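Local coordinates for probable glutathione S-transferase GSTU1 (Oryza sativa, PDB 1OYJ), which catalyses the conjugation of reduced glutathione to a wide range of hydrophobic electrophiles, as a tau-class glutathione transferase, at residues A[18-23]-A[110-115]; A[68-73]-A[162-167]; A[12-17]-A[218-223]. One frame throughout, in Å; residues are numbered along the deposited sequence.

Contact 1. Residues A[18-23]-A[110-115]. With GSH (glutathione), chain O.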
loop_
_atom_site.group_PDB
_atom_site.type_symbol
_atom_site.label_atom_id
_atom_site.label_comp_id
_atom_site.label_asym_id
_atom_site.label_seq_id
_atom_site.Cartn_x
_atom_site.Cartn_y
_atom_site.Cartn_z
ATOM N N GLY A 18 13.967 3.622 -3.599
ATOM C CA GLY A 18 14.935 4.290 -2.711
ATOM C C GLY A 18 15.094 5.765 -3.097
ATOM O O GLY A 18 15.141 6.637 -2.282
ATOM N N GLN A 19 15.030 6.062 -4.364
ATOM C CA GLN A 19 15.065 7.443 -4.778
ATOM C C GLN A 19 13.926 8.307 -4.174
ATOM O O GLN A 19 14.135 9.461 -3.898
ATOM C CB GLN A 19 15.108 7.543 -6.289
ATOM C CG GLN A 19 16.510 7.112 -6.868
ATOM C CD GLN A 19 16.386 6.758 -8.314
ATOM O OE1 GLN A 19 15.350 6.974 -8.865
ATOM N NE2 GLN A 19 17.429 6.169 -8.925
ATOM N N ARG A 20 12.718 7.745 -4.008
ATOM C CA ARG A 20 11.724 8.425 -3.318
ATOM C C ARG A 20 12.192 8.969 -1.988
ATOM O O ARG A 20 11.875 10.109 -1.663
ATOM C CB ARG A 20 10.459 7.591 -3.021
ATOM C CG ARG A 20 9.729 7.066 -4.200
ATOM C CD ARG A 20 8.721 6.009 -3.850
ATOM N NE ARG A 20 7.844 5.710 -4.954
ATOM C CZ ARG A 20 6.877 4.824 -4.931
ATOM N NH1 ARG A 20 6.772 3.959 -3.921
ATOM N NH2 ARG A 20 6.029 4.767 -5.932
ATOM N N CYS A 21 12.784 8.114 -1.188
ATOM C CA CYS A 21 13.134 8.462 0.134
ATOM C C CYS A 21 14.307 9.455 0.073
ATOM O O CYS A 21 14.431 10.343 0.913
ATOM C CB CYS A 21 13.601 7.235 0.892
ATOM S SG CYS A 21 12.491 5.839 0.834
ATOM N N ARG A 22 15.208 9.280 -0.895
ATOM C CA ARG A 22 16.293 10.303 -1.044
ATOM C C ARG A 22 15.721 11.728 -1.298
ATOM O O ARG A 22 16.200 12.715 -0.660
ATOM C CB ARG A 22 17.321 9.998 -2.173
ATOM C CG ARG A 22 18.147 8.661 -1.898
ATOM C CD ARG A 22 18.945 8.106 -3.100
ATOM N NE ARG A 22 18.597 6.765 -3.447
ATOM C CZ ARG A 22 18.959 6.186 -4.563
ATOM N NH1 ARG A 22 18.547 4.970 -4.822
ATOM N NH2 ARG A 22 19.673 6.847 -5.451
ATOM N N ILE A 23 14.812 11.827 -2.264
ATOM C CA ILE A 23 14.198 13.126 -2.620
ATOM C C ILE A 23 13.455 13.714 -1.435
ATOM O O ILE A 23 13.536 14.889 -1.183
ATOM C CB ILE A 23 13.290 12.917 -3.833
ATOM C CG1 ILE A 23 14.188 12.639 -5.051
ATOM C CG2 ILE A 23 12.341 14.062 -4.108
ATOM C CD1 ILE A 23 13.337 12.008 -6.202
ATOM N N TYR A 110 -1.655 3.719 -6.354
ATOM C CA TYR A 110 -1.867 3.407 -7.729
ATOM C C TYR A 110 -0.472 3.343 -8.428
ATOM O O TYR A 110 -0.182 2.402 -9.166
ATOM C CB TYR A 110 -2.647 4.487 -8.371
ATOM C CG TYR A 110 -2.822 4.324 -9.857
ATOM C CD1 TYR A 110 -3.902 3.648 -10.381
ATOM C CD2 TYR A 110 -1.941 4.891 -10.741
ATOM C CE1 TYR A 110 -4.031 3.451 -11.732
ATOM C CE2 TYR A 110 -2.077 4.714 -12.088
ATOM C CZ TYR A 110 -3.172 4.024 -12.605
ATOM O OH TYR A 110 -3.317 3.920 -13.993
ATOM N N VAL A 111 0.387 4.286 -8.121
ATOM C CA VAL A 111 1.772 4.233 -8.607
ATOM C C VAL A 111 2.500 2.939 -8.206
ATOM O O VAL A 111 3.134 2.265 -9.042
ATOM C CB VAL A 111 2.596 5.421 -8.162
ATOM C CG1 VAL A 111 4.018 5.279 -8.732
ATOM C CG2 VAL A 111 1.971 6.708 -8.732
ATOM N N ASP A 112 2.385 2.582 -6.959
ATOM C CA ASP A 112 3.019 1.341 -6.536
ATOM C C ASP A 112 2.455 0.141 -7.278
ATOM O O ASP A 112 3.184 -0.795 -7.559
ATOM C CB ASP A 112 2.835 1.109 -5.054
ATOM C CG ASP A 112 3.952 1.686 -4.225
ATOM O OD1 ASP A 112 4.093 1.316 -3.039
ATOM O OD2 ASP A 112 4.782 2.431 -4.675
ATOM N N ARG A 113 1.153 0.170 -7.580
ATOM C CA ARG A 113 0.529 -0.957 -8.223
ATOM C C ARG A 113 0.840 -1.031 -9.700
ATOM O O ARG A 113 0.706 -2.115 -10.218
ATOM C CB ARG A 113 -1.010 -0.941 -8.098
ATOM C CG ARG A 113 -1.580 -1.208 -6.719
ATOM C CD ARG A 113 -3.150 -0.948 -6.517
ATOM N NE ARG A 113 -3.479 -1.470 -5.171
ATOM C CZ ARG A 113 -3.668 -2.789 -4.920
ATOM N NH1 ARG A 113 -3.829 -3.220 -3.687
ATOM N NH2 ARG A 113 -3.760 -3.663 -5.930
ATOM N N LYS A 114 1.178 0.080 -10.372
ATOM C CA LYS A 114 1.240 0.063 -11.810
ATOM C C LYS A 114 2.656 0.215 -12.479
ATOM O O LYS A 114 3.015 -0.528 -13.408
ATOM C CB LYS A 114 0.309 1.183 -12.338
ATOM C CG LYS A 114 -1.221 0.955 -11.966
ATOM C CD LYS A 114 -1.913 -0.201 -12.785
ATOM C CE LYS A 114 -3.314 -0.501 -12.281
ATOM N NZ LYS A 114 -4.081 -1.592 -13.035
ATOM N N LEU A 115 3.459 1.140 -11.953
ATOM C CA LEU A 115 4.627 1.628 -12.680
ATOM C C LEU A 115 5.711 0.546 -12.759
ATOM O O LEU A 115 6.164 0.131 -13.836
ATOM C CB LEU A 115 5.143 2.920 -12.060
ATOM C CG LEU A 115 4.629 4.251 -12.589
ATOM C CD1 LEU A 115 5.122 4.460 -14.031
ATOM C CD2 LEU A 115 3.136 4.259 -12.617
HETATM N N1 GSH O . -4.464 -8.062 -10.904
HETATM C CA1 GSH O . -3.435 -7.836 -11.921
HETATM C C1 GSH O . -3.659 -8.849 -13.021
HETATM O O11 GSH O . -2.766 -9.610 -13.372
HETATM O O12 GSH O . -4.742 -8.944 -13.565
HETATM C CB1 GSH O . -3.520 -6.342 -12.405
HETATM C CG1 GSH O . -2.429 -5.995 -13.426
HETATM C CD1 GSH O . -2.253 -4.535 -13.898
HETATM O OE1 GSH O . -2.047 -3.642 -13.096
HETATM N N2 GSH O . -2.269 -4.339 -15.220
HETATM C CA2 GSH O . -1.799 -3.126 -15.894
HETATM C C2 GSH O . -2.907 -2.421 -16.600
HETATM O O2 GSH O . -2.667 -1.537 -17.455
HETATM C CB2 GSH O . -0.658 -3.449 -16.842
HETATM S SG2 GSH O . 0.724 -4.103 -15.889
HETATM N N3 GSH O . -4.138 -2.825 -16.169
HETATM C CA3 GSH O . -5.349 -2.144 -16.594
HETATM C C3 GSH O . -5.512 -0.706 -16.103
HETATM O O31 GSH O . -4.792 -0.301 -15.130
HETATM O O32 GSH O . -6.371 0.031 -16.695
#
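Asp-112 OD2 is gripped by two nitrogens of Arg-20. The NH1 of Arg-20 lies 2.6 Å from OD2 of Asp-112 and is met by the syn lone pair of OD2, on the side of OD1. The NH2 of Arg-20 is 2.9 Å from the same OD2 and meets it nearly along the C-O axis. Its N-H is the more bent of the two, at 135°, against 152° for NH1. Together they make an end-on salt bridge in which both nitrogens share one oxygen. The guanidinium and carboxylate planes are only 13° apart. Arg-20 reaches across as an extended chain from CG to NE, so one side chain spans the gap between helix 16-28 and helix 97-124, where the nearest CA atoms, those of Arg-20 and Asp-112, are 11.7 Å apart. Val-111 meets the guanidinium at its edge, where CG1 of Val-111 lies 3.5 Å from NH2 of Arg-20. That methyl is one apolar neighbour of the bridge.

Further bonds fix the arginine. NE of Arg-20 donates to the carbonyl of Ala-168, and NH1 also donates to the hydroxyl of Ser-69, a glutathione-binding residue. Leu-70 packs against both Arg-20 and Asp-112.

Two residues beyond Asp-112, Lys-114 turns to a second glutathione, of chain O. Its NZ donates to O31 of that glutathione at 2.6 Å and to its OE1 at 2.9 Å.

The ion pair joins the thioredoxin-like N-terminal domain to the helical C-terminal domain. Arg-20 is buried, and its charge is probably balanced by Asp-112. The bonds from NE, NH1 and NH2 probably fix the rotation of the guanidinium. Through its bond to Ser-69 OG, Arg-20 is placed to act as a second-shell residue of the glutathione site.

Contact 2. Residues A[68-73]-A[162-167]. With GSH (glutathione), chain N.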
loop_
_atom_site.group_PDB
_atom_site.type_symbol
_atom_site.label_atom_id
_atom_site.label_comp_id
_atom_site.label_asym_id
_atom_site.label_seq_id
_atom_site.Cartn_x
_atom_site.Cartn_y
_atom_site.Cartn_z
ATOM N N GLU A 68 9.577 -0.235 3.189
ATOM C CA GLU A 68 8.520 0.016 2.227
ATOM C C GLU A 68 8.515 1.516 1.996
ATOM O O GLU A 68 8.228 2.275 2.870
ATOM C CB GLU A 68 7.141 -0.516 2.658
ATOM C CG GLU A 68 7.108 -2.080 2.606
ATOM C CD GLU A 68 7.210 -2.644 1.203
ATOM O OE1 GLU A 68 6.496 -2.108 0.266
ATOM O OE2 GLU A 68 7.985 -3.630 0.995
ATOM N N SER A 69 8.905 1.898 0.791
ATOM C CA SER A 69 9.097 3.300 0.445
ATOM C C SER A 69 7.950 4.197 0.853
ATOM O O SER A 69 8.145 5.276 1.446
ATOM C CB SER A 69 9.524 3.442 -1.012
ATOM O OG SER A 69 8.586 2.964 -1.903
ATOM N N LEU A 70 6.723 3.786 0.617
ATOM C CA LEU A 70 5.619 4.733 0.918
ATOM C C LEU A 70 5.394 4.892 2.429
ATOM O O LEU A 70 4.935 5.934 2.913
ATOM C CB LEU A 70 4.309 4.296 0.241
ATOM C CG LEU A 70 4.220 4.406 -1.273
ATOM C CD1 LEU A 70 2.807 4.079 -1.834
ATOM C CD2 LEU A 70 4.584 5.765 -1.731
ATOM N N VAL A 71 5.757 3.848 3.151
ATOM C CA VAL A 71 5.728 3.846 4.589
ATOM C C VAL A 71 6.836 4.817 5.109
ATOM O O VAL A 71 6.573 5.631 5.999
ATOM C CB VAL A 71 5.865 2.361 5.187
ATOM C CG1 VAL A 71 5.986 2.423 6.755
ATOM C CG2 VAL A 71 4.696 1.507 4.798
ATOM N N ILE A 72 8.054 4.744 4.533
ATOM C CA ILE A 72 9.157 5.610 4.899
ATOM C C ILE A 72 8.753 7.081 4.608
ATOM O O ILE A 72 8.931 7.936 5.440
ATOM C CB ILE A 72 10.484 5.227 4.096
ATOM C CG1 ILE A 72 11.049 3.842 4.509
ATOM C CG2 ILE A 72 11.449 6.299 4.246
ATOM C CD1 ILE A 72 11.874 3.172 3.452
ATOM N N LEU A 73 8.150 7.333 3.446
ATOM C CA LEU A 73 7.682 8.697 3.138
ATOM C C LEU A 73 6.705 9.240 4.220
ATOM O O LEU A 73 6.886 10.356 4.730
ATOM C CB LEU A 73 7.025 8.769 1.820
ATOM C CG LEU A 73 7.814 8.495 0.575
ATOM C CD1 LEU A 73 7.036 9.015 -0.642
ATOM C CD2 LEU A 73 9.147 9.099 0.651
ATOM N N LEU A 162 6.911 19.700 -4.241
ATOM C CA LEU A 162 6.561 18.311 -4.344
ATOM C C LEU A 162 5.698 17.830 -3.185
ATOM O O LEU A 162 5.966 18.127 -2.051
ATOM C CB LEU A 162 7.821 17.474 -4.434
ATOM C CG LEU A 162 8.737 17.778 -5.644
ATOM C CD1 LEU A 162 10.008 17.065 -5.414
ATOM C CD2 LEU A 162 8.174 17.369 -6.991
ATOM N N GLY A 163 4.596 17.160 -3.513
ATOM C CA GLY A 163 3.770 16.479 -2.553
ATOM C C GLY A 163 4.061 14.960 -2.537
ATOM O O GLY A 163 4.868 14.392 -3.375
ATOM N N PHE A 164 3.342 14.294 -1.637
ATOM C CA PHE A 164 3.388 12.820 -1.551
ATOM C C PHE A 164 3.326 12.065 -2.884
ATOM O O PHE A 164 4.181 11.266 -3.189
ATOM C CB PHE A 164 2.252 12.343 -0.684
ATOM C CG PHE A 164 2.346 10.917 -0.238
ATOM C CD1 PHE A 164 3.352 10.479 0.542
ATOM C CD2 PHE A 164 1.321 10.030 -0.498
ATOM C CE1 PHE A 164 3.376 9.123 0.984
ATOM C CE2 PHE A 164 1.304 8.721 0.036
ATOM C CZ PHE A 164 2.362 8.261 0.694
ATOM N N VAL A 165 2.335 12.310 -3.713
ATOM C CA VAL A 165 2.250 11.617 -4.977
ATOM C C VAL A 165 3.321 12.036 -5.900
ATOM O O VAL A 165 3.833 11.190 -6.641
ATOM C CB VAL A 165 0.860 11.862 -5.672
ATOM C CG1 VAL A 165 0.779 11.177 -6.995
ATOM C CG2 VAL A 165 -0.261 11.301 -4.779
ATOM N N ASP A 166 3.672 13.326 -5.914
ATOM C CA ASP A 166 4.735 13.779 -6.789
ATOM C C ASP A 166 6.030 12.969 -6.493
ATOM O O ASP A 166 6.678 12.495 -7.387
ATOM C CB ASP A 166 5.046 15.198 -6.653
ATOM C CG ASP A 166 3.839 16.107 -6.972
ATOM O OD1 ASP A 166 3.438 16.239 -8.152
ATOM O OD2 ASP A 166 3.329 16.753 -6.030
ATOM N N VAL A 167 6.353 12.869 -5.227
ATOM C CA VAL A 167 7.507 12.114 -4.812
ATOM C C VAL A 167 7.410 10.665 -5.150
ATOM O O VAL A 167 8.380 10.061 -5.642
ATOM C CB VAL A 167 7.883 12.433 -3.365
ATOM C CG1 VAL A 167 9.104 11.593 -2.952
ATOM C CG2 VAL A 167 8.292 13.881 -3.233
HETATM N N1 GSH N . 7.481 -2.312 -2.086
HETATM C CA1 GSH N . 8.815 -1.835 -2.246
HETATM C C1 GSH N . 9.155 -0.475 -1.767
HETATM O O11 GSH N . 10.152 -0.064 -1.211
HETATM O O12 GSH N . 8.283 0.327 -2.024
HETATM C CB1 GSH N . 9.766 -2.494 -3.222
HETATM C CG1 GSH N . 11.243 -2.092 -3.139
HETATM C CD1 GSH N . 12.038 -2.941 -4.124
HETATM O OE1 GSH N . 11.438 -3.457 -5.051
HETATM N N2 GSH N . 13.359 -3.059 -3.979
HETATM C CA2 GSH N . 14.150 -3.855 -4.884
HETATM C C2 GSH N . 14.786 -4.945 -4.003
HETATM O O2 GSH N . 15.389 -4.557 -3.024
HETATM C CB2 GSH N . 15.203 -2.937 -5.506
HETATM S SG2 GSH N . 14.441 -1.779 -6.709
HETATM N N3 GSH N . 14.523 -6.245 -4.146
HETATM C CA3 GSH N . 15.765 -7.043 -3.981
HETATM C C3 GSH N . 16.131 -8.214 -4.891
HETATM O O31 GSH N . 16.596 -9.301 -4.416
HETATM O O32 GSH N . 16.032 -8.089 -6.102
#
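Phe-164 lays the edge of its ring against Leu-73 and Leu-70. CE1 of Phe-164 is 3.8 Å from CB of Leu-73, which sits near the ring plane. The carbonyl oxygen of Leu-70 also lies at this edge. The leucine side chains meet the ring at different angles. Leu-70 runs at about a right angle to Phe-164 and brings its CD2 to 4.1 Å from CZ of the ring. Leu-73 approaches on a slant. The ring gets there because CG of Phe-164 stands opposite the backbone N (chi1 -166°), which sends it out from the first turn of its helix toward helix 69-79. Leu-73 then reaches one turn further along helix 164-169, where its CD1 lies 4.0 Å from CG1 of Val-167. The side-chain contacts are apolar, and most of the residues involved are buried. Ala-108 of helix 97-124 touches both Leu-70 and Phe-164, so a third helix packs against the same cluster.

The start of each helix does separate work. Gly-163 is at the N-cap position of helix 164-169, and its backbone N donates to OD2 of Asp-166 at 2.8 Å. Asp-166 is also held by Phe-154, Gly-155 and Trp-197. At the other helix, Glu-68 and Ser-69 hold the gamma-glutamyl end of glutathione in chain N. OE1 of Glu-68 accepts from N1 of glutathione at 2.6 Å. OG of Ser-69 donates to O12 of glutathione at 2.7 Å, and the backbone N of Ser-69 donates to its O11.

A helix start that binds the gamma-glutamyl carboxylate is the hallmark of the glutathione site in the thioredoxin-like domain of glutathione transferases. Here Leu-70 and Leu-73, on the first turns of the same helix, pack on the all-helical C-terminal domain.

Contact 3. Residues A[12-17]-A[218-223]; sequences FWVSPF and YDFVGV. With GSH (glutathione), chain N.
One aromatic ring, that of Phe-220, meets three consecutive residues: Phe-12, Trp-13 and Val-14. They lie in a type I beta turn from Phe-12 to Ser-15, which links strand 7-11 to helix 16-28 in the thioredoxin-like domain. Phe-220 comes from helix 214-229, near the C-terminal end of the chain. Each neighbour meets the ring in its own way. Val-14 sits over a face in a CH-pi contact, with CG1 of Val-14 3.9 Å from the centroid of the Phe-220 ring and 21° off its normal. Trp-13 forms an offset edge-to-face pair. The edge of its six-membered ring is turned to the face of Phe-220, with planes at 81° and centroids 5.8 Å apart. The side chains of Phe-12 and Phe-220 run toward each other from opposite directions. CE2 of Phe-12 is 4.1 Å from CZ of Phe-220, which lies at the edge of the Phe-12 ring.

With chi1 at -176° the phenyl of Phe-220 points out from helix 214-229, away from its own backbone N. All of this packing is apolar. Around it, the backbone of Trp-13 is held by Glu-36, Gln-19 and Arg-22, and the tryptophan ring makes a cation-pi contact with Lys-216.

The turn leads into the glutathione site. Ser-15 caps helix 16-28, and its OG accepts a hydrogen bond from the N of Gly-18 and a weak one from the N of Phe-17. Phe-17 lies against glutathione of chain N, with CB1 of glutathione over one face of its ring. The last helix thus packs on the turn that carries the serine at the thiol. This placement is consistent with the tau-class serine that stabilises the thiolate. OG of Ser-15 lies 3.3 Å from SG2 of glutathione.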
loop_
_atom_site.group_PDB
_atom_site.type_symbol
_atom_site.label_atom_id
_atom_site.label_comp_id
_atom_site.label_asym_id
_atom_site.label_seq_id
_atom_site.Cartn_x
_atom_site.Cartn_y
_atom_site.Cartn_z
ATOM N N PHE A 12 19.960 1.026 -3.420
ATOM C CA PHE A 12 20.560 0.511 -4.627
ATOM C C PHE A 12 20.445 1.713 -5.569
ATOM O O PHE A 12 19.337 2.318 -5.681
ATOM C CB PHE A 12 19.819 -0.715 -5.134
ATOM C CG PHE A 12 20.342 -1.216 -6.443
ATOM C CD1 PHE A 12 21.669 -1.480 -6.581
ATOM C CD2 PHE A 12 19.504 -1.531 -7.478
ATOM C CE1 PHE A 12 22.214 -1.975 -7.786
ATOM C CE2 PHE A 12 20.029 -2.056 -8.688
ATOM C CZ PHE A 12 21.397 -2.237 -8.846
ATOM N N TRP A 13 21.533 2.129 -6.206
ATOM C CA TRP A 13 21.545 3.441 -6.943
ATOM C C TRP A 13 20.371 3.736 -7.874
ATOM O O TRP A 13 19.797 4.814 -7.845
ATOM C CB TRP A 13 22.922 3.601 -7.677
ATOM C CG TRP A 13 23.089 2.700 -8.827
ATOM C CD1 TRP A 13 23.527 1.492 -8.792
ATOM C CD2 TRP A 13 22.775 2.988 -10.169
ATOM N NE1 TRP A 13 23.454 0.889 -10.029
ATOM C CE2 TRP A 13 23.039 1.832 -10.914
ATOM C CE3 TRP A 13 22.302 4.113 -10.825
ATOM C CZ2 TRP A 13 22.786 1.737 -12.272
ATOM C CZ3 TRP A 13 22.095 4.045 -12.169
ATOM C CH2 TRP A 13 22.356 2.898 -12.886
ATOM N N VAL A 14 20.031 2.790 -8.727
ATOM C CA VAL A 14 19.002 2.966 -9.773
ATOM C C VAL A 14 17.560 2.733 -9.260
ATOM O O VAL A 14 16.594 2.928 -9.994
ATOM C CB VAL A 14 19.302 1.997 -10.938
ATOM C CG1 VAL A 14 18.846 0.554 -10.546
ATOM C CG2 VAL A 14 18.601 2.433 -12.234
ATOM N N SER A 15 17.399 2.311 -7.992
ATOM C CA SER A 15 16.037 2.103 -7.433
ATOM C C SER A 15 15.132 3.335 -7.362
ATOM O O SER A 15 15.389 4.239 -6.614
ATOM C CB SER A 15 16.059 1.519 -6.014
ATOM O OG SER A 15 14.757 1.309 -5.546
ATOM N N PRO A 16 14.001 3.249 -8.033
ATOM C CA PRO A 16 13.009 4.326 -7.987
ATOM C C PRO A 16 12.446 4.446 -6.592
ATOM O O PRO A 16 12.110 5.546 -6.146
ATOM C CB PRO A 16 11.992 3.896 -9.004
ATOM C CG PRO A 16 12.200 2.450 -9.233
ATOM C CD PRO A 16 13.630 2.200 -8.964
ATOM N N PHE A 17 12.342 3.280 -5.879
ATOM C CA PHE A 17 11.755 3.248 -4.567
ATOM C C PHE A 17 12.666 3.908 -3.528
ATOM O O PHE A 17 12.245 4.731 -2.720
ATOM C CB PHE A 17 11.466 1.798 -4.180
ATOM C CG PHE A 17 10.555 1.100 -5.130
ATOM C CD1 PHE A 17 11.017 0.122 -5.954
ATOM C CD2 PHE A 17 9.238 1.410 -5.155
ATOM C CE1 PHE A 17 10.163 -0.566 -6.800
ATOM C CE2 PHE A 17 8.383 0.747 -6.008
ATOM C CZ PHE A 17 8.883 -0.223 -6.837
ATOM N N TYR A 218 18.371 3.817 -19.374
ATOM C CA TYR A 218 18.152 2.985 -20.572
ATOM C C TYR A 218 19.236 1.944 -20.704
ATOM O O TYR A 218 18.981 0.856 -21.201
ATOM C CB TYR A 218 18.128 3.783 -21.826
ATOM C CG TYR A 218 17.727 3.013 -23.105
ATOM C CD1 TYR A 218 16.596 2.243 -23.146
ATOM C CD2 TYR A 218 18.499 3.082 -24.246
ATOM C CE1 TYR A 218 16.214 1.585 -24.281
ATOM C CE2 TYR A 218 18.120 2.394 -25.403
ATOM C CZ TYR A 218 16.981 1.663 -25.389
ATOM O OH TYR A 218 16.570 0.956 -26.473
ATOM N N ASP A 219 20.450 2.324 -20.318
ATOM C CA ASP A 219 21.591 1.418 -20.328
ATOM C C ASP A 219 21.417 0.320 -19.295
ATOM O O ASP A 219 21.641 -0.891 -19.552
ATOM C CB ASP A 219 22.823 2.250 -20.070
ATOM C CG ASP A 219 23.362 2.861 -21.341
ATOM O OD1 ASP A 219 22.974 2.435 -22.483
ATOM O OD2 ASP A 219 24.149 3.800 -21.261
ATOM N N PHE A 220 20.896 0.670 -18.143
ATOM C CA PHE A 220 20.589 -0.370 -17.138
ATOM C C PHE A 220 19.466 -1.324 -17.690
ATOM O O PHE A 220 19.562 -2.546 -17.523
ATOM C CB PHE A 220 20.183 0.263 -15.853
ATOM C CG PHE A 220 19.959 -0.676 -14.777
ATOM C CD1 PHE A 220 21.014 -1.258 -14.132
ATOM C CD2 PHE A 220 18.683 -0.967 -14.359
ATOM C CE1 PHE A 220 20.807 -2.204 -13.134
ATOM C CE2 PHE A 220 18.468 -1.850 -13.346
ATOM C CZ PHE A 220 19.561 -2.464 -12.714
ATOM N N VAL A 221 18.451 -0.777 -18.358
ATOM C CA VAL A 221 17.378 -1.606 -18.862
ATOM C C VAL A 221 18.002 -2.584 -19.854
ATOM O O VAL A 221 17.550 -3.719 -20.032
ATOM C CB VAL A 221 16.374 -0.767 -19.545
ATOM C CG1 VAL A 221 15.456 -1.585 -20.379
ATOM C CG2 VAL A 221 15.598 -0.027 -18.494
ATOM N N GLY A 222 19.015 -2.094 -20.513
ATOM C CA GLY A 222 19.778 -2.902 -21.427
ATOM C C GLY A 222 20.371 -4.097 -20.711
ATOM O O GLY A 222 20.271 -5.216 -21.230
ATOM N N VAL A 223 20.971 -3.916 -19.537
ATOM C CA VAL A 223 21.502 -5.084 -18.863
ATOM C C VAL A 223 20.335 -5.923 -18.400
ATOM O O VAL A 223 20.373 -7.140 -18.553
ATOM C CB VAL A 223 22.503 -4.830 -17.688
ATOM C CG1 VAL A 223 23.411 -3.659 -17.979
ATOM C CG2 VAL A 223 21.801 -4.650 -16.364
HETATM N N1 GSH N . 7.481 -2.312 -2.086
HETATM C CA1 GSH N . 8.815 -1.835 -2.246
HETATM C C1 GSH N . 9.155 -0.475 -1.767
HETATM O O11 GSH N . 10.152 -0.064 -1.211
HETATM O O12 GSH N . 8.283 0.327 -2.024
HETATM C CB1 GSH N . 9.766 -2.494 -3.222
HETATM C CG1 GSH N . 11.243 -2.092 -3.139
HETATM C CD1 GSH N . 12.038 -2.941 -4.124
HETATM O OE1 GSH N . 11.438 -3.457 -5.051
HETATM N N2 GSH N . 13.359 -3.059 -3.979
HETATM C CA2 GSH N . 14.150 -3.855 -4.884
HETATM C C2 GSH N . 14.786 -4.945 -4.003
HETATM O O2 GSH N . 15.389 -4.557 -3.024
HETATM C CB2 GSH N . 15.203 -2.937 -5.506
HETATM S SG2 GSH N . 14.441 -1.779 -6.709
HETATM N N3 GSH N . 14.523 -6.245 -4.146
HETATM C CA3 GSH N . 15.765 -7.043 -3.981
HETATM C C3 GSH N . 16.131 -8.214 -4.891
HETATM O O31 GSH N . 16.596 -9.301 -4.416
HETATM O O32 GSH N . 16.032 -8.089 -6.102
#

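From the N terminus, the chain first reaches 12-17, the turn of contact 3, and then 18-23 on the helix that follows. The segment 68-73 comes after the last strand of the sheet. The partners lie in the C-terminal domain: 110-115, then 162-167, then 218-223. Contact 1 closes a loop of 86 residues and contact 2 one of 88. These two cross, since their segments alternate along the chain. Contact 3 closes a loop of 200 residues, and both nest inside it. All three join the thioredoxin-like domain to the helical domain. Contacts 1 and 2 meet where Arg-20 bonds Ser-69. Contacts 1 and 3 share helix 16-28. Contacts 2 and 3 both touch glutathione of chain N.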